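Local coordinates for protein SYE1 (Shewanella oneidensis, PDB 4AWS) that binds flavin mononucleotide and, as a member of the Old Yellow Enzyme family, probably catalyses NAD(P)H-dependent reduction of carbon-carbon double bonds, at residues 20-25 and 43-48; 35-40 and 81-86. The protein carries 1 engineered substitution. All coordinates share one frame; numbering follows the deposited sequence.

Contact 1 (20-25 and 43-48); sequences IVMPPL and IYYAQR. Engineered in segment 20-25: L25 (natural residue Met). With FMN (flavin mononucleotide), chain B; BOG (octyl beta-D-glucopyranoside), chain E.
M22 pushes its terminal methyl against the phenol end of Y44, CE lying 3.3 Å from Y44 OH, and the same methyl also meets Y45 and R48. With chi1 to chi3 of M22 all near 180°, its fully extended side chain reaches from barrel strand 20-22 to the helix 39-46 side of this beta-alpha-beta unit. Its sulfur takes part as well: SD is 5.4 Å from the centroid of the Y45 ring, an oblique Met-aromatic contact, and 3.7 Å from R48 CB. A long, flexible and polarisable thioether suits a site lined by two phenols and the aliphatic part of an arginine.

The three residues that M22 touches also support one another. Y44 CD2 sits over the centre of the Y45 ring, while Y44 CD1 lies over one face of the R48 guanidinium, toward its rim. In the plane of that group, R48 NH1 donates to Y44 O at 3.0 Å with an N-H...O angle of 154°; NE and NH2 bond to F325 O and I326 O. With R48 cut back to an alanine, these three carbonyls would probably lose their donors, and a gap would open where CD packs against the end of M22.

Nearer the flavin, L25, an engineered replacement for methionine, sets CD2 3.6 Å from FMN C9. Its carbonyl oxygen accepts from a water that is also hydrogen-bonded to Y44 OH at 2.7 Å and weakly to Y45 OH; Y44 OH has a further weak bond to R27, and Y45 OH a stronger partner in E57. P24, an FMN-binding residue, accepts a hydrogen bond from FMN O2' at its carbonyl O, 2.7 Å away. Apolar and sulfur contacts thus join the segments directly, whereas the polar groups of buried Y44, Y45 and R48 find partners around them, three oxygens probably easing the guanidinium's charge.

Contact 2 (35-40 and 81-86); sequences DVANHM and AGWRIV. With BOG (octyl beta-D-glucopyranoside), chain D.
N38 ND2 is held by two oxygens, R29 O and S31 OG, while OD1 of the same amide accepts from M41 N, making N38 the N-cap of helix 39-46. One asparagine thus both starts the helix and ties down the chain before it, and its backbone O meets V86 across the contact. Here, on the outside of the (beta/alpha)8 barrel, the loop leading into helix 39-46 runs close against helix 77-92.

At the closest point G82 makes a weak CA-H...O contact, its CA 3.2 Å from A37 O with an angle of 129° at the hydrogen. Glycine is what makes the approach possible: a beta carbon on G82 would point at the loop and stand only 2.1 Å from A37 O, and it would collide with V36 CG1 too. With hydrogen in its place, V36 CG1 can rest 4.2 Å from G82 CA.

A37 fills the next position, where a single methyl is enough. Its CB lies over the face of the W83 indole, 4.0 Å from the centroid of the six-membered ring and 19° off the normal, a CH-pi contact. W83 holds CG beside its backbone N (chi1 -82°), which helps bring one face of the ring against that methyl although the residue starts out pointing away from the loop. NE1 is hydrogen-bonded to T59 OG1, and F175 meets the indole edge to face, so the ring is fixed on several sides. One helical turn on, V86 CG2 extends the apolar surface, 4.4 Å from A37 CB and 4.2 Å from N38 O.

Just upstream, D35 and V36 form a G1 beta bulge facing S31, with D35 in the left-handed region. Right after the cap, C2 of an octyl glucoside lies over the centre of the H39 imidazole, 3.5 Å above its plane.

How the contacts relate
From the N terminus, the chain passes through strand 20-22 and the flavin-binding loop, then makes an excursion through 35-38 and enters helix 39-46, so that contact 1 closes at 43-48. It continues through strand 53-60 into helix 77-92, where 81-86 closes contact 2 over a longer loop. The first segment of contact 2 thus lies inside the loop of contact 1 and its second beyond it, so the two cross rather than nest. Helix 39-46 serves both, and their centres are about 14 Å apart. Y45 joins them: its CD2 packs 3.6 Å from V86 CG1, linking barrel strand and outer helices.

Contact 1 (20-25 and 43-48)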
ATOM      1  N   ILE A  20       6.106  15.177   0.028  1.00  6.12           N
ATOM      2  CA  ILE A  20       4.713  14.779   0.162  1.00  6.05           C
ATOM      3  C   ILE A  20       4.443  13.542  -0.689  1.00  6.23           C
ATOM      4  O   ILE A  20       4.761  13.517  -1.886  1.00  7.08           O
ATOM      5  CB  ILE A  20       3.808  15.934  -0.256  1.00  6.47           C
ATOM      6  CG1 ILE A  20       4.008  17.121   0.689  1.00  7.29           C
ATOM      7  CG2 ILE A  20       2.374  15.482  -0.323  1.00  7.75           C
ATOM      8  CD1 ILE A  20       3.402  18.425   0.199  1.00  9.99           C
ATOM      9  N   VAL A  21       3.823  12.558  -0.064  1.00  5.89           N
ATOM     10  CA  VAL A  21       3.409  11.341  -0.730  1.00  5.64           C
ATOM     11  C   VAL A  21       1.896  11.246  -0.802  1.00  5.30           C
ATOM     12  O   VAL A  21       1.199  11.529   0.163  1.00  5.70           O
ATOM     13  CB  VAL A  21       3.981  10.117   0.031  1.00  5.73           C
ATOM     14  CG1 VAL A  21       3.540   8.810  -0.594  1.00  7.02           C
ATOM     15  CG2 VAL A  21       5.492  10.228   0.079  1.00  6.52           C
ATOM     16  N   MET A  22       1.375  10.853  -1.965  1.00  5.21           N
ATOM     17  CA  MET A  22       0.029  10.345  -2.083  1.00  5.12           C
ATOM     18  C   MET A  22       0.118   8.843  -1.823  1.00  5.17           C
ATOM     19  O   MET A  22       0.668   8.109  -2.643  1.00  5.67           O
ATOM     20  CB  MET A  22      -0.570  10.621  -3.473  1.00  5.70           C
ATOM     21  CG  MET A  22      -1.964  10.071  -3.589  1.00  5.81           C
ATOM     22  SD  MET A  22      -2.601  10.372  -5.263  1.00  6.89           S
ATOM     23  CE  MET A  22      -4.134   9.438  -5.217  1.00  6.96           C
ATOM     24  N   PRO A  23      -0.317   8.387  -0.656  1.00  5.41           N
ATOM     25  CA  PRO A  23      -0.183   6.965  -0.299  1.00  5.66           C
ATOM     26  C   PRO A  23      -1.242   6.161  -1.061  1.00  5.17           C
ATOM     27  O   PRO A  23      -2.151   6.741  -1.675  1.00  5.40           O
ATOM     28  CB  PRO A  23      -0.454   6.976   1.201  1.00  6.32           C
ATOM     29  CG  PRO A  23      -1.511   8.037   1.350  1.00  6.50           C
ATOM     30  CD  PRO A  23      -1.153   9.105   0.329  1.00  6.11           C
ATOM     31  N   PRO A  24      -1.127   4.847  -0.999  1.00  5.11           N
ATOM     32  CA  PRO A  24      -2.111   3.990  -1.699  0.62  5.49           C
ATOM     33  C   PRO A  24      -3.512   4.220  -1.194  1.00  5.48           C
ATOM     34  O   PRO A  24      -3.762   4.190   0.016  1.00  6.71           O
ATOM     35  CB  PRO A  24      -1.658   2.579  -1.331  0.62  6.14           C
ATOM     36  CG  PRO A  24      -0.202   2.740  -1.154  0.62  6.03           C
ATOM     37  CD  PRO A  24      -0.062   4.047  -0.381  0.62  6.12           C
ATOM     38  N   LEU A  25      -4.453   4.385  -2.124  1.00  5.51           N
ATOM     39  CA  LEU A  25      -5.864   4.611  -1.785  1.00  5.73           C
ATOM     40  C   LEU A  25      -6.749   3.811  -2.760  1.00  5.87           C
ATOM     41  O   LEU A  25      -7.042   4.260  -3.864  1.00  6.17           O
ATOM     42  CB  LEU A  25      -6.234   6.080  -1.842  1.00  6.32           C
ATOM     43  CG  LEU A  25      -5.445   6.972  -0.865  1.00  6.15           C
ATOM     44  CD1 LEU A  25      -5.412   8.420  -1.399  1.00  7.61           C
ATOM     45  CD2 LEU A  25      -6.020   6.854   0.545  1.00  7.35           C
ATOM     46  N   ILE A  43      -6.846  10.262 -15.046  1.00  6.77           N
ATOM     47  CA  ILE A  43      -7.146  11.672 -14.729  0.90  6.95           C
ATOM     48  C   ILE A  43      -6.962  11.919 -13.247  1.00  6.48           C
ATOM     49  O   ILE A  43      -6.330  12.904 -12.832  1.00  6.61           O
ATOM     50  CB  ILE A  43      -8.569  12.015 -15.196  0.90  7.60           C
ATOM     51  CG1 ILE A  43      -8.688  11.993 -16.725  0.90  9.46           C
ATOM     52  CG2 ILE A  43      -8.996  13.378 -14.653  0.90  8.21           C
ATOM     53  CD1 ILE A  43     -10.084  12.021 -17.247  0.90 12.64           C
ATOM     54  N   TYR A  44      -7.543  11.060 -12.435  1.00  6.32           N
ATOM     55  CA  TYR A  44      -7.475  11.161 -10.979  1.00  6.19           C
ATOM     56  C   TYR A  44      -6.040  11.266 -10.465  1.00  5.55           C
ATOM     57  O   TYR A  44      -5.711  12.123  -9.668  1.00  5.91           O
ATOM     58  CB  TYR A  44      -8.184   9.971 -10.416  1.00  6.52           C
ATOM     59  CG  TYR A  44      -7.928   9.601  -8.972  1.00  6.09           C
ATOM     60  CD1 TYR A  44      -8.429  10.352  -7.914  1.00  6.07           C
ATOM     61  CD2 TYR A  44      -7.181   8.461  -8.696  1.00  6.47           C
ATOM     62  CE1 TYR A  44      -8.166   9.978  -6.611  1.00  6.13           C
ATOM     63  CE2 TYR A  44      -6.951   8.054  -7.396  1.00  6.94           C
ATOM     64  CZ  TYR A  44      -7.446   8.819  -6.363  1.00  6.07           C
ATOM     65  OH  TYR A  44      -7.311   8.427  -5.040  1.00  6.76           O
ATOM     66  N   TYR A  45      -5.171  10.348 -10.909  1.00  5.74           N
ATOM     67  CA  TYR A  45      -3.793  10.375 -10.462  1.00  5.63           C
ATOM     68  C   TYR A  45      -3.087  11.590 -11.009  1.00  5.89           C
ATOM     69  O   TYR A  45      -2.304  12.236 -10.282  1.00  6.11           O
ATOM     70  CB  TYR A  45      -3.097   9.098 -10.810  1.00  5.96           C
ATOM     71  CG  TYR A  45      -3.423   7.898  -9.946  1.00  5.83           C
ATOM     72  CD1 TYR A  45      -2.978   7.832  -8.625  1.00  6.27           C
ATOM     73  CD2 TYR A  45      -4.130   6.825 -10.445  1.00  6.35           C
ATOM     74  CE1 TYR A  45      -3.241   6.739  -7.840  1.00  6.33           C
ATOM     75  CE2 TYR A  45      -4.388   5.712  -9.648  1.00  6.31           C
ATOM     76  CZ  TYR A  45      -3.946   5.679  -8.346  1.00  6.16           C
ATOM     77  OH  TYR A  45      -4.151   4.565  -7.550  1.00  7.41           O
ATOM     78  N   ALA A  46      -3.295  11.941 -12.283  1.00  6.00           N
ATOM     79  CA  ALA A  46      -2.593  13.093 -12.859  1.00  6.50           C
ATOM     80  C   ALA A  46      -3.009  14.379 -12.163  1.00  5.98           C
ATOM     81  O   ALA A  46      -2.166  15.291 -12.045  1.00  7.02           O
ATOM     82  CB  ALA A  46      -2.877  13.153 -14.356  1.00  8.86           C
ATOM     83  N   GLN A  47      -4.241  14.484 -11.697  1.00  6.26           N
ATOM     84  CA  GLN A  47      -4.672  15.640 -10.931  1.00  6.17           C
ATOM     85  C   GLN A  47      -3.887  15.836  -9.629  1.00  6.30           C
ATOM     86  O   GLN A  47      -3.880  16.930  -9.098  1.00  7.05           O
ATOM     87  CB  GLN A  47      -6.130  15.510 -10.542  1.00  6.32           C
ATOM     88  CG  GLN A  47      -7.141  15.737 -11.682  1.00  6.61           C
ATOM     89  CD  GLN A  47      -8.565  15.584 -11.276  1.00  6.53           C
ATOM     90  OE1 GLN A  47      -9.499  16.033 -12.040  1.00  9.57           O
ATOM     91  NE2 GLN A  47      -8.857  14.994 -10.236  1.00  5.89           N
ATOM     92  N   ARG A  48      -3.277  14.772  -9.129  1.00  5.98           N
ATOM     93  CA  ARG A  48      -2.599  14.737  -7.833  1.00  6.10           C
ATOM     94  C   ARG A  48      -1.086  14.682  -7.983  1.00  6.50           C
ATOM     95  O   ARG A  48      -0.349  14.479  -7.005  1.00  6.88           O
ATOM     96  CB  ARG A  48      -3.178  13.592  -7.017  1.00  6.29           C
ATOM     97  CG  ARG A  48      -4.596  13.916  -6.576  1.00  5.96           C
ATOM     98  CD  ARG A  48      -5.481  12.733  -6.194  1.00  6.35           C
ATOM     99  NE  ARG A  48      -6.807  13.205  -5.803  1.00  6.41           N
ATOM    100  CZ  ARG A  48      -7.696  13.707  -6.632  1.00  5.99           C
ATOM    101  NH1 ARG A  48      -7.538  13.619  -7.885  1.00  6.15           N
ATOM    102  NH2 ARG A  48      -8.796  14.293  -6.148  1.00  7.06           N
TER
HETATM  103  N1  FMN B 500      -3.445   1.578   2.278  1.00  5.47           N
HETATM  104  C2  FMN B 500      -2.763   0.697   1.521  1.00  5.58           C
HETATM  105  O2  FMN B 500      -1.606   0.312   1.825  1.00  5.77           O
HETATM  106  N3  FMN B 500      -3.313   0.250   0.342  1.00  5.47           N
HETATM  107  C4  FMN B 500      -4.543   0.637  -0.146  1.00  5.58           C
HETATM  108  O4  FMN B 500      -4.919   0.237  -1.265  1.00  6.25           O
HETATM  109  C4A FMN B 500      -5.289   1.472   0.720  1.00  5.85           C
HETATM  110  N5  FMN B 500      -6.546   1.878   0.334  1.00  6.10           N
HETATM  111  C5A FMN B 500      -7.156   2.865   1.077  1.00  5.74           C
HETATM  112  C6  FMN B 500      -8.350   3.399   0.661  1.00  6.38           C
HETATM  113  C7  FMN B 500      -8.981   4.460   1.311  1.00  6.72           C
HETATM  114  C7M FMN B 500     -10.225   5.070   0.703  1.00  8.24           C
HETATM  115  C8  FMN B 500      -8.398   4.979   2.457  1.00  6.51           C
HETATM  116  C8M FMN B 500      -8.987   6.131   3.152  1.00  9.07           C
HETATM  117  C9  FMN B 500      -7.178   4.454   2.915  1.00  6.26           C
HETATM  118  C9A FMN B 500      -6.550   3.384   2.248  1.00  5.89           C
HETATM  119  N10 FMN B 500      -5.292   2.901   2.638  1.00  6.02           N
HETATM  120  C10 FMN B 500      -4.637   1.959   1.885  1.00  5.54           C
HETATM  121  C1' FMN B 500      -4.602   3.552   3.790  1.00  5.90           C
HETATM  122  C2' FMN B 500      -3.956   4.858   3.406  1.00  5.58           C
HETATM  123  O2' FMN B 500      -2.842   4.676   2.526  1.00  5.75           O
HETATM  124  C3' FMN B 500      -3.430   5.625   4.620  1.00  5.92           C
HETATM  125  O3' FMN B 500      -2.346   4.911   5.232  1.00  6.25           O
HETATM  126  C4' FMN B 500      -4.453   5.939   5.688  1.00  6.16           C
HETATM  127  O4' FMN B 500      -5.677   6.442   5.099  1.00  6.93           O
HETATM  128  C5' FMN B 500      -3.936   6.856   6.773  1.00  6.29           C
HETATM  129  O5' FMN B 500      -3.559   8.134   6.244  1.00  6.17           O
HETATM  130  P   FMN B 500      -4.585   9.403   6.377  1.00  6.20           P
HETATM  131  O1P FMN B 500      -5.764   9.107   5.481  1.00  6.57           O
HETATM  132  O2P FMN B 500      -5.000   9.501   7.849  1.00  6.88           O
HETATM  133  O3P FMN B 500      -3.751  10.576   5.889  1.00  6.45           O
HETATM  134  C1  BOG E 503      -4.932  18.545 -14.521  1.00 36.40           C
HETATM  135  O1  BOG E 503      -5.371  17.631 -15.546  1.00 29.91           O
HETATM  136  C2  BOG E 503      -4.640  19.848 -15.276  1.00 41.02           C
HETATM  137  O2  BOG E 503      -3.593  19.705 -16.236  1.00 47.95           O
HETATM  138  C3  BOG E 503      -4.318  20.959 -14.254  1.00 42.99           C
HETATM  139  O3  BOG E 503      -4.093  22.177 -14.957  1.00 50.20           O
HETATM  140  C4  BOG E 503      -5.607  21.117 -13.439  1.00 40.60           C
HETATM  141  O4  BOG E 503      -5.628  22.262 -12.611  1.00 38.59           O
HETATM  142  C5  BOG E 503      -5.883  19.784 -12.738  1.00 37.25           C
HETATM  143  O5  BOG E 503      -6.101  18.745 -13.690  1.00 36.81           O
HETATM  144  C6  BOG E 503      -7.264  20.040 -12.075  1.00 34.36           C
HETATM  145  O6  BOG E 503      -7.362  19.101 -11.036  1.00 20.11           O
HETATM  146  C1' BOG E 503      -5.217  16.314 -14.988  1.00 26.54           C
HETATM  147  C2' BOG E 503      -5.588  15.315 -16.070  1.00 25.73           C
HETATM  148  C3' BOG E 503      -4.592  15.173 -17.179  1.00 27.20           C
HETATM  149  C4' BOG E 503      -5.170  14.447 -18.412  1.00 28.97           C
HETATM  150  C5' BOG E 503      -5.184  12.953 -18.114  1.00 28.66           C
HETATM  151  C6' BOG E 503      -5.867  12.200 -19.272  1.00 29.32           C
HETATM  152  C7' BOG E 503      -5.828  10.699 -18.957  1.00 28.79           C
HETATM  153  C8' BOG E 503      -6.484   9.848 -20.057  1.00 28.41           C
HETATM  154  O   HOH W   1      -5.768   6.247  -5.169  1.00  7.24           O

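Contact 2 (35-40 and 81-86)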
ATOM      1  N   ASP A  35     -11.063  -5.979 -14.434  1.00  9.25           N
ATOM      2  CA  ASP A  35     -10.355  -5.232 -13.366  1.00  8.01           C
ATOM      3  C   ASP A  35      -9.190  -4.420 -13.945  1.00  7.26           C
ATOM      4  O   ASP A  35      -8.041  -4.520 -13.527  1.00  7.62           O
ATOM      5  CB  ASP A  35      -9.886  -6.185 -12.267  1.00  8.16           C
ATOM      6  CG  ASP A  35     -11.006  -6.775 -11.432  1.00  8.91           C
ATOM      7  OD1 ASP A  35     -12.092  -6.146 -11.321  1.00 10.70           O
ATOM      8  OD2 ASP A  35     -10.766  -7.873 -10.898  1.00 11.13           O
ATOM      9  N   VAL A  36      -9.523  -3.574 -14.920  1.00  7.33           N
ATOM     10  CA  VAL A  36      -8.530  -2.861 -15.708  1.00  7.41           C
ATOM     11  C   VAL A  36      -8.482  -1.381 -15.337  1.00  7.08           C
ATOM     12  O   VAL A  36      -9.486  -0.662 -15.373  1.00  7.56           O
ATOM     13  CB  VAL A  36      -8.818  -2.985 -17.212  1.00  8.52           C
ATOM     14  CG1 VAL A  36      -7.652  -2.469 -18.019  1.00  9.37           C
ATOM     15  CG2 VAL A  36      -9.113  -4.457 -17.589  1.00 12.34           C
ATOM     16  N   ALA A  37      -7.283  -0.877 -14.974  1.00  6.95           N
ATOM     17  CA  ALA A  37      -7.093   0.545 -14.762  1.00  6.93           C
ATOM     18  C   ALA A  37      -7.496   1.322 -16.027  1.00  7.02           C
ATOM     19  O   ALA A  37      -7.363   0.796 -17.143  1.00  7.61           O
ATOM     20  CB  ALA A  37      -5.651   0.840 -14.396  1.00  7.34           C
ATOM     21  N   ASN A  38      -7.983   2.542 -15.847  1.00  7.23           N
ATOM     22  CA  ASN A  38      -8.715   3.193 -16.920  1.00  7.80           C
ATOM     23  C   ASN A  38      -8.520   4.704 -16.961  1.00  7.57           C
ATOM     24  O   ASN A  38      -7.755   5.298 -16.192  1.00  7.50           O
ATOM     25  CB  ASN A  38     -10.195   2.798 -16.818  1.00  8.13           C
ATOM     26  CG  ASN A  38     -10.743   3.231 -15.477  1.00  7.66           C
ATOM     27  OD1 ASN A  38     -10.322   4.205 -14.876  1.00  8.18           O
ATOM     28  ND2 ASN A  38     -11.712   2.479 -15.003  1.00  9.27           N
ATOM     29  N   HIS A  39      -9.246   5.330 -17.915  1.00  8.52           N
ATOM     30  CA  HIS A  39      -9.111   6.753 -18.156  1.00  8.44           C
ATOM     31  C   HIS A  39      -9.395   7.567 -16.930  1.00  7.39           C
ATOM     32  O   HIS A  39      -8.650   8.523 -16.633  1.00  8.05           O
ATOM     33  CB  HIS A  39     -10.079   7.195 -19.261  1.00  9.16           C
ATOM     34  CG  HIS A  39      -9.975   6.528 -20.558  1.00 10.54           C
ATOM     35  ND1 HIS A  39     -10.736   5.419 -20.813  1.00 15.20           N
ATOM     36  CD2 HIS A  39      -9.336   6.867 -21.694  1.00 11.06           C
ATOM     37  CE1 HIS A  39     -10.510   5.066 -22.088  1.00 15.22           C
ATOM     38  NE2 HIS A  39      -9.662   5.944 -22.643  1.00 11.73           N
ATOM     39  N   MET A  40     -10.484   7.320 -16.218  1.00  8.05           N
ATOM     40  CA  MET A  40     -10.863   8.107 -15.064  0.74  7.54           C
ATOM     41  C   MET A  40      -9.760   8.016 -13.997  1.00  7.03           C
ATOM     42  O   MET A  40      -9.467   9.000 -13.338  1.00  7.72           O
ATOM     43  CB  MET A  40     -12.232   7.818 -14.472  0.74  8.26           C
ATOM     44  CG  MET A  40     -12.428   6.490 -13.761  0.74  8.26           C
ATOM     45  SD  MET A  40     -14.091   6.340 -13.045  0.74  9.34           S
ATOM     46  CE  MET A  40     -15.084   6.285 -14.519  0.74 12.07           C
ATOM     47  N   ALA A  81      -1.582  -2.515 -19.644  1.00  6.98           N
ATOM     48  CA  ALA A  81      -1.843  -1.410 -20.554  1.00  6.96           C
ATOM     49  C   ALA A  81      -2.704  -0.329 -19.942  1.00  6.77           C
ATOM     50  O   ALA A  81      -2.503   0.849 -20.194  1.00  7.55           O
ATOM     51  CB  ALA A  81      -2.508  -2.006 -21.808  1.00  8.01           C
ATOM     52  N   GLY A  82      -3.689  -0.742 -19.129  1.00  6.91           N
ATOM     53  CA  GLY A  82      -4.487   0.278 -18.430  1.00  7.51           C
ATOM     54  C   GLY A  82      -3.634   1.079 -17.489  1.00  6.63           C
ATOM     55  O   GLY A  82      -3.729   2.302 -17.387  1.00  7.33           O
ATOM     56  N   TRP A  83      -2.739   0.385 -16.764  1.00  6.53           N
ATOM     57  CA  TRP A  83      -1.822   1.115 -15.904  1.00  6.42           C
ATOM     58  C   TRP A  83      -0.890   2.005 -16.710  1.00  6.37           C
ATOM     59  O   TRP A  83      -0.502   3.057 -16.214  1.00  6.92           O
ATOM     60  CB  TRP A  83      -1.054   0.160 -15.002  1.00  6.40           C
ATOM     61  CG  TRP A  83      -1.746  -0.293 -13.752  1.00  6.23           C
ATOM     62  CD1 TRP A  83      -1.958  -1.553 -13.338  1.00  6.81           C
ATOM     63  CD2 TRP A  83      -2.283   0.563 -12.729  1.00  5.81           C
ATOM     64  NE1 TRP A  83      -2.577  -1.565 -12.119  1.00  6.83           N
ATOM     65  CE2 TRP A  83      -2.786  -0.295 -11.728  1.00  6.42           C
ATOM     66  CE3 TRP A  83      -2.376   1.936 -12.542  1.00  6.24           C
ATOM     67  CZ2 TRP A  83      -3.379   0.215 -10.551  1.00  6.91           C
ATOM     68  CZ3 TRP A  83      -2.966   2.444 -11.393  1.00  6.63           C
ATOM     69  CH2 TRP A  83      -3.476   1.556 -10.400  1.00  6.92           C
ATOM     70  N   ARG A  84      -0.491   1.623 -17.926  1.00  6.80           N
ATOM     71  CA  ARG A  84       0.342   2.485 -18.727  1.00  7.13           C
ATOM     72  C   ARG A  84      -0.355   3.796 -19.038  1.00  7.31           C
ATOM     73  O   ARG A  84       0.327   4.827 -19.116  1.00  8.11           O
ATOM     74  CB  ARG A  84       0.709   1.750 -20.041  1.00  7.38           C
ATOM     75  CG  ARG A  84       1.617   2.565 -20.993  1.00  8.32           C
ATOM     76  CD  ARG A  84       2.994   2.806 -20.395  1.00 10.55           C
ATOM     77  NE  ARG A  84       3.922   3.512 -21.244  1.00 12.72           N
ATOM     78  CZ  ARG A  84       4.605   2.975 -22.229  1.00 14.34           C
ATOM     79  NH1 ARG A  84       4.465   1.673 -22.501  1.00 16.73           N
ATOM     80  NH2 ARG A  84       5.443   3.743 -22.927  1.00 18.94           N
ATOM     81  N   ILE A  85      -1.654   3.806 -19.246  1.00  7.87           N
ATOM     82  CA  ILE A  85      -2.276   5.105 -19.465  0.58  8.32           C
ATOM     83  C   ILE A  85      -2.130   5.973 -18.212  1.00  7.49           C
ATOM     84  O   ILE A  85      -1.871   7.169 -18.322  1.00  8.01           O
ATOM     85  CB  ILE A  85      -3.742   4.950 -19.882  0.58  8.56           C
ATOM     86  CG1 ILE A  85      -3.890   4.130 -21.181  0.58  9.19           C
ATOM     87  CG2 ILE A  85      -4.383   6.321 -19.994  0.58  9.97           C
ATOM     88  CD1 ILE A  85      -5.362   3.794 -21.380  0.58 13.46           C
ATOM     89  N   VAL A  86      -2.286   5.379 -17.030  1.00  6.88           N
ATOM     90  CA  VAL A  86      -2.071   6.115 -15.778  1.00  6.31           C
ATOM     91  C   VAL A  86      -0.661   6.636 -15.678  1.00  6.32           C
ATOM     92  O   VAL A  86      -0.441   7.822 -15.372  1.00  6.69           O
ATOM     93  CB  VAL A  86      -2.444   5.237 -14.572  1.00  6.65           C
ATOM     94  CG1 VAL A  86      -2.083   5.967 -13.274  1.00  7.20           C
ATOM     95  CG2 VAL A  86      -3.891   4.822 -14.586  1.00  7.15           C
TER
HETATM   96  C1  BOG D 502     -11.999  10.035 -21.627  1.00 13.43           C
HETATM   97  O1  BOG D 502     -10.630  10.260 -21.957  1.00 14.42           O
HETATM   98  C2  BOG D 502     -12.361   8.681 -22.234  1.00 13.00           C
HETATM   99  O2  BOG D 502     -12.248   8.793 -23.652  1.00 15.34           O
HETATM  100  C3  BOG D 502     -13.830   8.398 -21.861  1.00 14.18           C
HETATM  101  O3  BOG D 502     -14.205   7.142 -22.353  1.00 16.37           O
HETATM  102  C4  BOG D 502     -13.968   8.362 -20.344  1.00 15.40           C
HETATM  103  O4  BOG D 502     -15.321   8.177 -19.975  1.00 19.08           O
HETATM  104  C5  BOG D 502     -13.427   9.676 -19.775  1.00 17.80           C
HETATM  105  O5  BOG D 502     -12.054   9.921 -20.202  1.00 14.92           O
HETATM  106  C6  BOG D 502     -13.393   9.616 -18.249  1.00 20.81           C
HETATM  107  O6  BOG D 502     -13.211  10.956 -17.769  1.00 28.02           O
HETATM  108  C1' BOG D 502     -10.187  11.543 -21.531  1.00 20.19           C
HETATM  109  C2' BOG D 502      -8.863  11.817 -22.234  1.00 29.36           C
HETATM  110  C3' BOG D 502      -8.500  13.292 -22.334  1.00 36.53           C
HETATM  111  C4' BOG D 502      -7.248  13.563 -23.178  1.00 40.49           C
HETATM  112  C5' BOG D 502      -6.826  15.035 -23.027  1.00 43.07           C
HETATM  113  C6' BOG D 502      -6.145  15.590 -24.295  1.00 44.08           C
HETATM  114  C7' BOG D 502      -5.317  16.801 -23.856  1.00 43.81           C
HETATM  115  C8' BOG D 502      -3.838  16.398 -23.663  1.00 41.21           C